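Local structure of putative alpha-ketoglutarate-dependent taurine dioxygenase (Burkholderia xenovorans, 5HSX) at residues B[140-146]-B[284-289]; B[60-64]-B[255-259]; B[133-139]-B[263-269]. The protein probably acts as an iron- and 2-oxoglutarate-dependent dioxygenase of the TauD/TfdA family, its substrate not established. All blocks are in the same frame, centred on the assembly; numbering follows the deposited sequence.

Interaction 1. Residues B[140-146]-B[284-289]; sequences GVTIPPY and FDRQLY
The carbonyl oxygen Q287 O is gripped by two successive amides, V141 N at 2.9 Å and T142 N at 3.1 Å, which makes this a classic beta bulge: V141 and T142 together face the single residue Q287. The bulge marks the place where the chain leaving strand 135-140 turns a corner beside strand 287-293. T142 N lies in the carbonyl plane on a lone pair of Q287 O, whereas V141 N comes nearly along the C=O axis. The return bond, Q287 N to T142 O, is the shortest of the set at 2.8 Å and nearly straight, 166° at the hydrogen; T142 O also receives the CA-H of R286. Before the bulge, G140 pairs with L288, and the CA of the glycine rests against CG and CD2 of the leucine, with I143 CD1 nearby. V141 sends CG2 to the ring of Y289, meeting it at the edge, near the ring plane. The amide of Q287 turns away from T142: NE2 donates to L288 O and, outside the contact, to S100 OG.

Beyond the strand pairing, two consecutive prolines and a tyrosine take hold of F284. P144 CB abuts F284 CB at 3.4 Å, while P145 lays its CD almost over the middle of the F284 ring, 3.8 Å from the centroid, as a CH-pi contact. Y146 completes the group in a T-shaped pair, the edge of F284 pointing at the tyrosine face with the planes at 78°. With chi1 at 55°, the Y146 ring swings back from a CA-CB bond that leads away and presents its face to F284. Here F284 CE1 sits 3.9 Å from Y146 CZ, above the ring but displaced toward its rim.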
loop_
_atom_site.group_PDB
_atom_site.type_symbol
_atom_site.label_atom_id
_atom_site.label_comp_id
_atom_site.label_asym_id
_atom_site.label_seq_id
_atom_site.Cartn_x
_atom_site.Cartn_y
_atom_site.Cartn_z
ATOM N N GLY B 140 5.624 -2.533 -19.150
ATOM C CA GLY B 140 4.347 -1.915 -19.456
ATOM C C GLY B 140 4.363 -1.230 -20.807
ATOM O O GLY B 140 5.175 -0.337 -21.052
ATOM N N VAL B 141 3.462 -1.658 -21.685
ATOM C CA VAL B 141 3.371 -1.123 -23.042
ATOM C C VAL B 141 2.225 -0.134 -23.177
ATOM O O VAL B 141 2.422 0.998 -23.622
ATOM C CB VAL B 141 3.242 -2.274 -24.063
ATOM C CG1 VAL B 141 2.945 -1.715 -25.456
ATOM C CG2 VAL B 141 4.524 -3.108 -24.066
ATOM N N THR B 142 1.016 -0.552 -22.810
ATOM C CA THR B 142 -0.157 0.319 -22.792
ATOM C C THR B 142 -0.576 0.458 -21.337
ATOM O O THR B 142 -0.997 -0.520 -20.711
ATOM C CB THR B 142 -1.279 -0.254 -23.649
ATOM O OG1 THR B 142 -0.777 -0.498 -24.969
ATOM C CG2 THR B 142 -2.446 0.722 -23.728
ATOM N N ILE B 143 -0.420 1.658 -20.789
ATOM C CA ILE B 143 -0.567 1.848 -19.350
ATOM C C ILE B 143 -1.573 2.959 -19.084
ATOM O O ILE B 143 -1.438 4.064 -19.628
ATOM C CB ILE B 143 0.783 2.155 -18.684
ATOM C CG1 ILE B 143 1.723 0.942 -18.777
ATOM C CG2 ILE B 143 0.574 2.624 -17.255
ATOM C CD1 ILE B 143 1.204 -0.327 -18.095
ATOM N N PRO B 144 -2.587 2.700 -18.257
ATOM C CA PRO B 144 -3.598 3.726 -17.987
ATOM C C PRO B 144 -2.999 4.925 -17.278
ATOM O O PRO B 144 -2.027 4.792 -16.512
ATOM C CB PRO B 144 -4.604 2.996 -17.078
ATOM C CG PRO B 144 -4.402 1.531 -17.390
ATOM C CD PRO B 144 -2.930 1.394 -17.671
ATOM N N PRO B 145 -3.566 6.124 -17.475
ATOM C CA PRO B 145 -3.072 7.306 -16.740
ATOM C C PRO B 145 -3.129 7.153 -15.229
ATOM O O PRO B 145 -2.314 7.760 -14.525
ATOM C CB PRO B 145 -3.990 8.441 -17.228
ATOM C CG PRO B 145 -5.165 7.771 -17.845
ATOM C CD PRO B 145 -4.673 6.458 -18.385
ATOM N N TYR B 146 -4.064 6.365 -14.707
ATOM C CA TYR B 146 -4.088 6.057 -13.283
ATOM C C TYR B 146 -4.881 4.775 -13.082
ATOM O O TYR B 146 -5.594 4.314 -13.978
ATOM C CB TYR B 146 -4.670 7.210 -12.456
ATOM C CG TYR B 146 -6.048 7.651 -12.894
ATOM C CD1 TYR B 146 -7.189 7.119 -12.305
ATOM C CD2 TYR B 146 -6.208 8.597 -13.900
ATOM C CE1 TYR B 146 -8.456 7.529 -12.705
ATOM C CE2 TYR B 146 -7.464 9.005 -14.303
ATOM C CZ TYR B 146 -8.581 8.462 -13.704
ATOM O OH TYR B 146 -9.830 8.870 -14.107
ATOM N N PHE B 284 -9.841 2.189 -18.998
ATOM C CA PHE B 284 -8.563 2.239 -19.693
ATOM C C PHE B 284 -8.068 0.852 -20.092
ATOM O O PHE B 284 -8.219 -0.121 -19.349
ATOM C CB PHE B 284 -7.505 2.902 -18.814
ATOM C CG PHE B 284 -7.899 4.245 -18.272
ATOM C CD1 PHE B 284 -7.916 4.473 -16.902
ATOM C CD2 PHE B 284 -8.229 5.282 -19.127
ATOM C CE1 PHE B 284 -8.265 5.712 -16.393
ATOM C CE2 PHE B 284 -8.590 6.528 -18.626
ATOM C CZ PHE B 284 -8.607 6.741 -17.257
ATOM N N ASP B 285 -7.438 0.778 -21.261
ATOM C CA ASP B 285 -6.771 -0.442 -21.684
ATOM C C ASP B 285 -5.428 -0.571 -20.977
ATOM O O ASP B 285 -4.806 0.423 -20.594
ATOM C CB ASP B 285 -6.574 -0.454 -23.199
ATOM C CG ASP B 285 -7.855 -0.758 -23.948
ATOM O OD1 ASP B 285 -8.946 -0.516 -23.390
ATOM O OD2 ASP B 285 -7.771 -1.243 -25.096
ATOM N N ARG B 286 -4.983 -1.814 -20.805
ATOM C CA ARG B 286 -3.757 -2.087 -20.061
ATOM C C ARG B 286 -3.098 -3.317 -20.663
ATOM O O ARG B 286 -3.703 -4.393 -20.682
ATOM C CB ARG B 286 -4.060 -2.299 -18.576
ATOM C CG ARG B 286 -2.843 -2.406 -17.665
ATOM C CD ARG B 286 -3.290 -2.446 -16.210
ATOM N NE ARG B 286 -2.198 -2.434 -15.237
ATOM C CZ ARG B 286 -1.679 -3.531 -14.690
ATOM N NH1 ARG B 286 -2.145 -4.725 -15.038
ATOM N NH2 ARG B 286 -0.699 -3.441 -13.800
ATOM N N GLN B 287 -1.870 -3.160 -21.158
ATOM C CA GLN B 287 -1.142 -4.249 -21.798
ATOM C C GLN B 287 0.281 -4.265 -21.270
ATOM O O GLN B 287 1.016 -3.285 -21.434
ATOM C CB GLN B 287 -1.137 -4.108 -23.322
ATOM C CG GLN B 287 -0.335 -5.204 -24.034
ATOM C CD GLN B 287 -1.023 -6.561 -23.997
ATOM O OE1 GLN B 287 -2.140 -6.715 -24.486
ATOM N NE2 GLN B 287 -0.353 -7.551 -23.425
ATOM N N LEU B 288 0.664 -5.370 -20.641
ATOM C CA LEU B 288 2.028 -5.583 -20.195
ATOM C C LEU B 288 2.509 -6.919 -20.740
ATOM O O LEU B 288 1.717 -7.740 -21.213
ATOM C CB LEU B 288 2.136 -5.558 -18.661
ATOM C CG LEU B 288 1.700 -4.273 -17.941
ATOM C CD1 LEU B 288 0.217 -4.308 -17.603
ATOM C CD2 LEU B 288 2.539 -4.049 -16.678
ATOM N N TYR B 289 3.823 -7.125 -20.683
ATOM C CA TYR B 289 4.423 -8.390 -21.086
ATOM C C TYR B 289 5.437 -8.799 -20.038
ATOM O O TYR B 289 6.131 -7.946 -19.475
ATOM C CB TYR B 289 5.092 -8.295 -22.463
ATOM C CG TYR B 289 4.108 -7.993 -23.558
ATOM C CD1 TYR B 289 3.346 -9.006 -24.137
ATOM C CD2 TYR B 289 3.918 -6.690 -23.999
ATOM C CE1 TYR B 289 2.418 -8.719 -25.144
ATOM C CE2 TYR B 289 3.006 -6.399 -24.998
ATOM C CZ TYR B 289 2.263 -7.415 -25.564
ATOM O OH TYR B 289 1.361 -7.110 -26.552
#

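Interaction 2. Residues B[60-64]-B[255-259]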
loop_
_atom_site.group_PDB
_atom_site.type_symbol
_atom_site.label_atom_id
_atom_site.label_comp_id
_atom_site.label_asym_id
_atom_site.label_seq_id
_atom_site.Cartn_x
_atom_site.Cartn_y
_atom_site.Cartn_z
ATOM N N VAL B 60 13.528 -3.976 -8.507
ATOM C CA VAL B 60 14.086 -2.765 -9.084
ATOM C C VAL B 60 13.234 -2.358 -10.278
ATOM O O VAL B 60 12.616 -3.196 -10.949
ATOM C CB VAL B 60 15.571 -2.927 -9.473
ATOM C CG1 VAL B 60 16.412 -3.182 -8.215
ATOM C CG2 VAL B 60 15.768 -4.064 -10.486
ATOM N N PHE B 61 13.192 -1.051 -10.533
ATOM C CA PHE B 61 12.312 -0.489 -11.549
ATOM C C PHE B 61 13.103 0.355 -12.540
ATOM O O PHE B 61 14.046 1.055 -12.162
ATOM C CB PHE B 61 11.209 0.376 -10.916
ATOM C CG PHE B 61 10.389 -0.338 -9.881
ATOM C CD1 PHE B 61 9.382 -1.216 -10.257
ATOM C CD2 PHE B 61 10.618 -0.121 -8.530
ATOM C CE1 PHE B 61 8.613 -1.868 -9.301
ATOM C CE2 PHE B 61 9.854 -0.766 -7.565
ATOM C CZ PHE B 61 8.846 -1.642 -7.950
ATOM N N PHE B 62 12.702 0.290 -13.809
ATOM C CA PHE B 62 13.237 1.140 -14.859
ATOM C C PHE B 62 12.102 1.967 -15.444
ATOM O O PHE B 62 10.937 1.552 -15.425
ATOM C CB PHE B 62 13.909 0.320 -15.981
ATOM C CG PHE B 62 14.959 -0.653 -15.495
ATOM C CD1 PHE B 62 16.306 -0.310 -15.502
ATOM C CD2 PHE B 62 14.598 -1.921 -15.050
ATOM C CE1 PHE B 62 17.280 -1.216 -15.061
ATOM C CE2 PHE B 62 15.559 -2.824 -14.609
ATOM C CZ PHE B 62 16.900 -2.471 -14.616
ATOM N N ARG B 63 12.448 3.142 -15.964
ATOM C CA ARG B 63 11.498 4.033 -16.616
ATOM C C ARG B 63 11.964 4.351 -18.027
ATOM O O ARG B 63 13.165 4.356 -18.317
ATOM C CB ARG B 63 11.328 5.351 -15.842
ATOM C CG ARG B 63 10.883 5.206 -14.402
ATOM C CD ARG B 63 9.433 4.783 -14.294
ATOM N NE ARG B 63 8.924 4.999 -12.944
ATOM C CZ ARG B 63 7.668 4.779 -12.570
ATOM N NH1 ARG B 63 6.782 4.315 -13.441
ATOM N NH2 ARG B 63 7.300 5.010 -11.317
ATOM N N GLU B 64 10.997 4.628 -18.905
ATOM C CA GLU B 64 11.273 5.091 -20.265
ATOM C C GLU B 64 12.106 4.077 -21.047
ATOM O O GLU B 64 13.019 4.442 -21.790
ATOM C CB GLU B 64 11.964 6.459 -20.258
ATOM C CG GLU B 64 11.156 7.572 -19.632
ATOM C CD GLU B 64 9.902 7.877 -20.415
ATOM O OE1 GLU B 64 8.805 7.832 -19.820
ATOM O OE2 GLU B 64 10.013 8.156 -21.629
ATOM N N ARG B 255 4.877 0.370 -3.275
ATOM C CA ARG B 255 3.851 0.503 -4.303
ATOM C C ARG B 255 4.445 1.202 -5.520
ATOM O O ARG B 255 5.237 2.141 -5.379
ATOM C CB ARG B 255 2.651 1.286 -3.748
ATOM C CG ARG B 255 1.480 1.471 -4.714
ATOM C CD ARG B 255 0.281 1.997 -3.940
ATOM N NE ARG B 255 -0.830 2.321 -4.822
ATOM C CZ ARG B 255 -2.071 2.541 -4.395
ATOM N NH1 ARG B 255 -2.351 2.440 -3.104
ATOM N NH2 ARG B 255 -3.035 2.848 -5.268
ATOM N N PHE B 256 4.058 0.749 -6.717
ATOM C CA PHE B 256 4.625 1.230 -7.974
ATOM C C PHE B 256 3.492 1.673 -8.884
ATOM O O PHE B 256 2.589 0.885 -9.179
ATOM C CB PHE B 256 5.446 0.127 -8.652
ATOM C CG PHE B 256 6.185 0.566 -9.892
ATOM C CD1 PHE B 256 7.265 1.433 -9.805
ATOM C CD2 PHE B 256 5.837 0.065 -11.132
ATOM C CE1 PHE B 256 7.961 1.813 -10.943
ATOM C CE2 PHE B 256 6.537 0.429 -12.273
ATOM C CZ PHE B 256 7.602 1.302 -12.178
ATOM N N LYS B 257 3.546 2.916 -9.341
ATOM C CA LYS B 257 2.593 3.414 -10.319
ATOM C C LYS B 257 3.234 3.329 -11.694
ATOM O O LYS B 257 4.265 3.967 -11.946
ATOM C CB LYS B 257 2.150 4.844 -10.007
ATOM C CG LYS B 257 1.170 5.377 -11.050
ATOM C CD LYS B 257 0.561 6.698 -10.616
ATOM C CE LYS B 257 -0.558 7.132 -11.568
ATOM N NZ LYS B 257 -0.093 7.390 -12.966
ATOM N N TRP B 258 2.630 2.529 -12.567
ATOM C CA TRP B 258 3.185 2.261 -13.885
ATOM C C TRP B 258 3.072 3.464 -14.809
ATOM O O TRP B 258 2.166 4.294 -14.691
ATOM C CB TRP B 258 2.473 1.071 -14.530
ATOM C CG TRP B 258 2.772 -0.205 -13.839
ATOM C CD1 TRP B 258 2.137 -0.717 -12.745
ATOM C CD2 TRP B 258 3.806 -1.134 -14.179
ATOM N NE1 TRP B 258 2.713 -1.913 -12.385
ATOM C CE2 TRP B 258 3.736 -2.190 -13.256
ATOM C CE3 TRP B 258 4.778 -1.176 -15.184
ATOM C CZ2 TRP B 258 4.605 -3.278 -13.298
ATOM C CZ3 TRP B 258 5.636 -2.258 -15.232
ATOM C CH2 TRP B 258 5.550 -3.293 -14.288
ATOM N N GLN B 259 4.015 3.545 -15.739
ATOM C CA GLN B 259 3.908 4.386 -16.918
ATOM C C GLN B 259 4.296 3.538 -18.117
ATOM O O GLN B 259 4.955 2.505 -17.973
ATOM C CB GLN B 259 4.812 5.627 -16.833
ATOM C CG GLN B 259 4.511 6.543 -15.651
ATOM C CD GLN B 259 5.493 7.694 -15.565
ATOM O OE1 GLN B 259 5.824 8.313 -16.576
ATOM N NE2 GLN B 259 5.982 7.973 -14.360
HETATM O O HOH W 1 5.613 4.900 -8.488
HETATM O O HOH W 2 8.368 7.138 -17.244
#
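F61 and F256 reach each other through different first torsions: F61 places CG beside its backbone N (chi1 -55°), whereas F256 extends CG opposite its own N (chi1 -174°), and the side chains slide past one another in opposite directions. The result is an offset stack with centroids 4.0 Å apart and planes only 7° from parallel. F61 CD1 lies over the centre of the F256 ring, and F256 CD1 over the centre of the F61 ring; F61 CG and F256 CE1 are 3.4 Å apart. R63 comes in next to the stack. A bend at chi2 turns its chain so that one face of the guanidinium rests on F256 CE1, R63 NH2 lying 3.3 Å from F256 CE1, with the guanidinium and ring planes moderately inclined to each other.

The contact bridges two sheets of the double-stranded beta-helix (jelly-roll) fold expected of this cupin-clan family, F61 on strand 59-62 of the larger one and F256 on strand 253-256 of the smaller. W152 meets the F61 ring edge-to-face from within the smaller sheet, adding a third aromatic side chain to the group.

The polar half of the contact centres on K257 O, which R63 approaches end-on with both terminal nitrogens. NH1 makes the shorter bond, 2.9 Å to K257 O and fairly straight, and NH2 the longer, at 3.3 Å to the same oxygen. Because that oxygen is in the guanidinium plane, the paired bonds fix the rotation of the group, with F256 over one face and Q259 NE2 over the opposite one. NH1 has a further partner in S262 OG. A water accepts from K257 N and, weakly, from R63 NH2. At the exposed end a second water donates to E64 OE1 at 2.7 Å and weakly to Q259 OE1.

Interaction 3. Residues B[133-139]-B[263-269]; sequences PWASILR and VAFWDNR
L138 N and A264 O, with A264 N and L138 O, form the straightest hydrogen bonds between antiparallel strands 135-139 and 263-267, both 2.9 Å long. S136 and W266 make the next hydrogen-bonded pair of this ladder at the core of the larger sheet.

Apolar packing differs on the two faces. On one, I137 lies alongside F265 with CG1 over the ring face, while A135 CB meets the ring edge. On the other, W266 CG stands between backbone N and carbonyl carbon (chi1 65°), folding the indole back so that S136 CB sits over its six-membered ring and L138 CB at its edge.

Polar side chains gather where the strands end. N268 ND2 donates to S136 OG at 3.1 Å, the hydroxyl lying close to the asparagine amide plane, and N268 N to W134 O. D267 OD1 closes an Asx turn by accepting from R269 N at 2.9 Å and, from the other face of the carboxylate, takes R269 NE in a salt bridge; R269 NH2 reaches D267 OD2. W134 CE3 covers one R269 guanidinium face, 3.2 Å from R269 NH2. With E212 salt-bridged to R269 and H210 hydrogen-bonded to D267, both buried groups have several polar partners, consistent with both being charged.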
loop_
_atom_site.group_PDB
_atom_site.type_symbol
_atom_site.label_atom_id
_atom_site.label_comp_id
_atom_site.label_asym_id
_atom_site.label_seq_id
_atom_site.Cartn_x
_atom_site.Cartn_y
_atom_site.Cartn_z
ATOM N N PRO B 133 9.940 -19.955 -10.377
ATOM C CA PRO B 133 10.891 -19.061 -11.054
ATOM C C PRO B 133 11.532 -18.114 -10.050
ATOM O O PRO B 133 10.878 -17.627 -9.126
ATOM C CB PRO B 133 10.016 -18.302 -12.064
ATOM C CG PRO B 133 8.629 -18.386 -11.495
ATOM C CD PRO B 133 8.559 -19.751 -10.856
ATOM N N TRP B 134 12.831 -17.869 -10.216
ATOM C CA TRP B 134 13.488 -17.026 -9.227
ATOM C C TRP B 134 13.230 -15.540 -9.449
ATOM O O TRP B 134 13.364 -14.760 -8.501
ATOM C CB TRP B 134 14.993 -17.320 -9.186
ATOM C CG TRP B 134 15.842 -16.702 -10.260
ATOM C CD1 TRP B 134 16.242 -17.281 -11.441
ATOM C CD2 TRP B 134 16.459 -15.410 -10.217
ATOM N NE1 TRP B 134 17.060 -16.415 -12.138
ATOM C CE2 TRP B 134 17.203 -15.260 -11.411
ATOM C CE3 TRP B 134 16.459 -14.365 -9.281
ATOM C CZ2 TRP B 134 17.930 -14.103 -11.695
ATOM C CZ3 TRP B 134 17.180 -13.216 -9.569
ATOM C CH2 TRP B 134 17.903 -13.094 -10.770
ATOM N N ALA B 135 12.846 -15.133 -10.660
ATOM C CA ALA B 135 12.637 -13.717 -10.932
ATOM C C ALA B 135 11.666 -13.565 -12.086
ATOM O O ALA B 135 11.490 -14.475 -12.902
ATOM C CB ALA B 135 13.950 -13.002 -11.280
ATOM N N SER B 136 11.063 -12.384 -12.164
ATOM C CA SER B 136 10.250 -12.028 -13.316
ATOM C C SER B 136 10.594 -10.608 -13.743
ATOM O O SER B 136 10.995 -9.776 -12.923
ATOM C CB SER B 136 8.748 -12.141 -13.008
ATOM O OG SER B 136 8.476 -13.238 -12.145
ATOM N N ILE B 137 10.417 -10.340 -15.034
ATOM C CA ILE B 137 10.654 -9.026 -15.616
ATOM C C ILE B 137 9.395 -8.634 -16.372
ATOM O O ILE B 137 9.071 -9.238 -17.403
ATOM C CB ILE B 137 11.878 -9.019 -16.542
ATOM C CG1 ILE B 137 13.127 -9.392 -15.742
ATOM C CG2 ILE B 137 12.024 -7.651 -17.222
ATOM C CD1 ILE B 137 14.283 -9.803 -16.575
ATOM N N LEU B 138 8.690 -7.624 -15.870
ATOM C CA LEU B 138 7.390 -7.211 -16.384
ATOM C C LEU B 138 7.517 -5.813 -16.976
ATOM O O LEU B 138 7.953 -4.891 -16.280
ATOM C CB LEU B 138 6.364 -7.224 -15.250
ATOM C CG LEU B 138 4.934 -6.770 -15.517
ATOM C CD1 LEU B 138 4.262 -7.679 -16.528
ATOM C CD2 LEU B 138 4.177 -6.754 -14.180
ATOM N N ARG B 139 7.135 -5.645 -18.247
ATOM C CA ARG B 139 7.222 -4.344 -18.903
ATOM C C ARG B 139 5.838 -3.838 -19.304
ATOM O O ARG B 139 4.977 -4.612 -19.736
ATOM C CB ARG B 139 8.164 -4.395 -20.127
ATOM C CG ARG B 139 7.552 -4.877 -21.450
ATOM C CD ARG B 139 8.622 -4.936 -22.545
ATOM N NE ARG B 139 8.051 -4.788 -23.879
ATOM C CZ ARG B 139 7.687 -5.798 -24.665
ATOM N NH1 ARG B 139 7.843 -7.053 -24.259
ATOM N NH2 ARG B 139 7.166 -5.552 -25.864
ATOM N N VAL B 263 9.494 -0.800 -16.361
ATOM C CA VAL B 263 9.889 -2.196 -16.200
ATOM C C VAL B 263 10.044 -2.469 -14.712
ATOM O O VAL B 263 10.638 -1.666 -13.987
ATOM C CB VAL B 263 11.206 -2.514 -16.945
ATOM C CG1 VAL B 263 11.585 -3.997 -16.767
ATOM C CG2 VAL B 263 11.094 -2.158 -18.428
ATOM N N ALA B 264 9.503 -3.598 -14.255
ATOM C CA ALA B 264 9.702 -4.081 -12.895
ATOM C C ALA B 264 10.417 -5.423 -12.951
ATOM O O ALA B 264 10.017 -6.311 -13.711
ATOM C CB ALA B 264 8.363 -4.221 -12.157
ATOM N N PHE B 265 11.467 -5.565 -12.142
ATOM C CA PHE B 265 12.336 -6.742 -12.124
ATOM C C PHE B 265 12.422 -7.165 -10.663
ATOM O O PHE B 265 13.007 -6.443 -9.848
ATOM C CB PHE B 265 13.711 -6.366 -12.697
ATOM C CG PHE B 265 14.707 -7.509 -12.857
ATOM C CD1 PHE B 265 14.383 -8.835 -12.598
ATOM C CD2 PHE B 265 15.991 -7.217 -13.297
ATOM C CE1 PHE B 265 15.328 -9.843 -12.781
ATOM C CE2 PHE B 265 16.940 -8.215 -13.476
ATOM C CZ PHE B 265 16.609 -9.533 -13.212
ATOM N N TRP B 266 11.805 -8.291 -10.298
ATOM C CA TRP B 266 11.748 -8.646 -8.885
ATOM C C TRP B 266 12.271 -10.050 -8.620
ATOM O O TRP B 266 12.230 -10.931 -9.486
ATOM C CB TRP B 266 10.335 -8.515 -8.299
ATOM C CG TRP B 266 9.275 -9.442 -8.827
ATOM C CD1 TRP B 266 8.905 -10.647 -8.300
ATOM C CD2 TRP B 266 8.389 -9.195 -9.926
ATOM N NE1 TRP B 266 7.862 -11.180 -9.026
ATOM C CE2 TRP B 266 7.525 -10.307 -10.026
ATOM C CE3 TRP B 266 8.255 -8.152 -10.846
ATOM C CZ2 TRP B 266 6.533 -10.403 -11.011
ATOM C CZ3 TRP B 266 7.260 -8.245 -11.821
ATOM C CH2 TRP B 266 6.422 -9.370 -11.898
ATOM N N ASP B 267 12.760 -10.227 -7.393
ATOM C CA ASP B 267 13.357 -11.474 -6.917
ATOM C C ASP B 267 12.266 -12.248 -6.182
ATOM O O ASP B 267 11.928 -11.929 -5.040
ATOM C CB ASP B 267 14.551 -11.179 -6.009
ATOM C CG ASP B 267 15.277 -12.442 -5.556
ATOM O OD1 ASP B 267 14.734 -13.553 -5.738
ATOM O OD2 ASP B 267 16.386 -12.317 -4.997
ATOM N N ASN B 268 11.720 -13.275 -6.842
ATOM C CA ASN B 268 10.666 -14.108 -6.265
ATOM C C ASN B 268 11.128 -14.935 -5.076
ATOM O O ASN B 268 10.288 -15.514 -4.382
ATOM C CB ASN B 268 10.119 -15.068 -7.312
ATOM C CG ASN B 268 9.219 -14.402 -8.294
ATOM O OD1 ASN B 268 8.242 -13.746 -7.915
ATOM N ND2 ASN B 268 9.527 -14.567 -9.578
ATOM N N ARG B 269 12.425 -15.056 -4.844
ATOM C CA ARG B 269 12.855 -15.790 -3.671
ATOM C C ARG B 269 12.732 -14.974 -2.396
ATOM O O ARG B 269 12.843 -15.544 -1.304
ATOM C CB ARG B 269 14.295 -16.263 -3.873
ATOM C CG ARG B 269 14.447 -17.020 -5.187
ATOM C CD ARG B 269 15.886 -17.150 -5.598
ATOM N NE ARG B 269 16.481 -15.847 -5.853
ATOM C CZ ARG B 269 17.702 -15.673 -6.354
ATOM N NH1 ARG B 269 18.452 -16.722 -6.680
ATOM N NH2 ARG B 269 18.169 -14.447 -6.537
#

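All three contacts reach the larger sheet, and interaction 2 also joins it to the smaller one. Interaction 3 supplies its central strands: interaction 1 joins it on one side through Y289 O and R139 N, 2.8 Å apart, and interaction 2 on the other through F62 N and V263 O, also 2.8 Å. Interactions 1 and 2, with centres about 12 Å apart, meet directly where K257 NZ lies 2.7 Å from P145 O. W258 packs among all three, its ring touching L288, L138 and A264. The metal site, occupied here by sodium and formed by H123, D125, H273 and N323, adjoins interaction 3: W266 meets the ring of H273, and S136 OG is weakly hydrogen-bonded to D125.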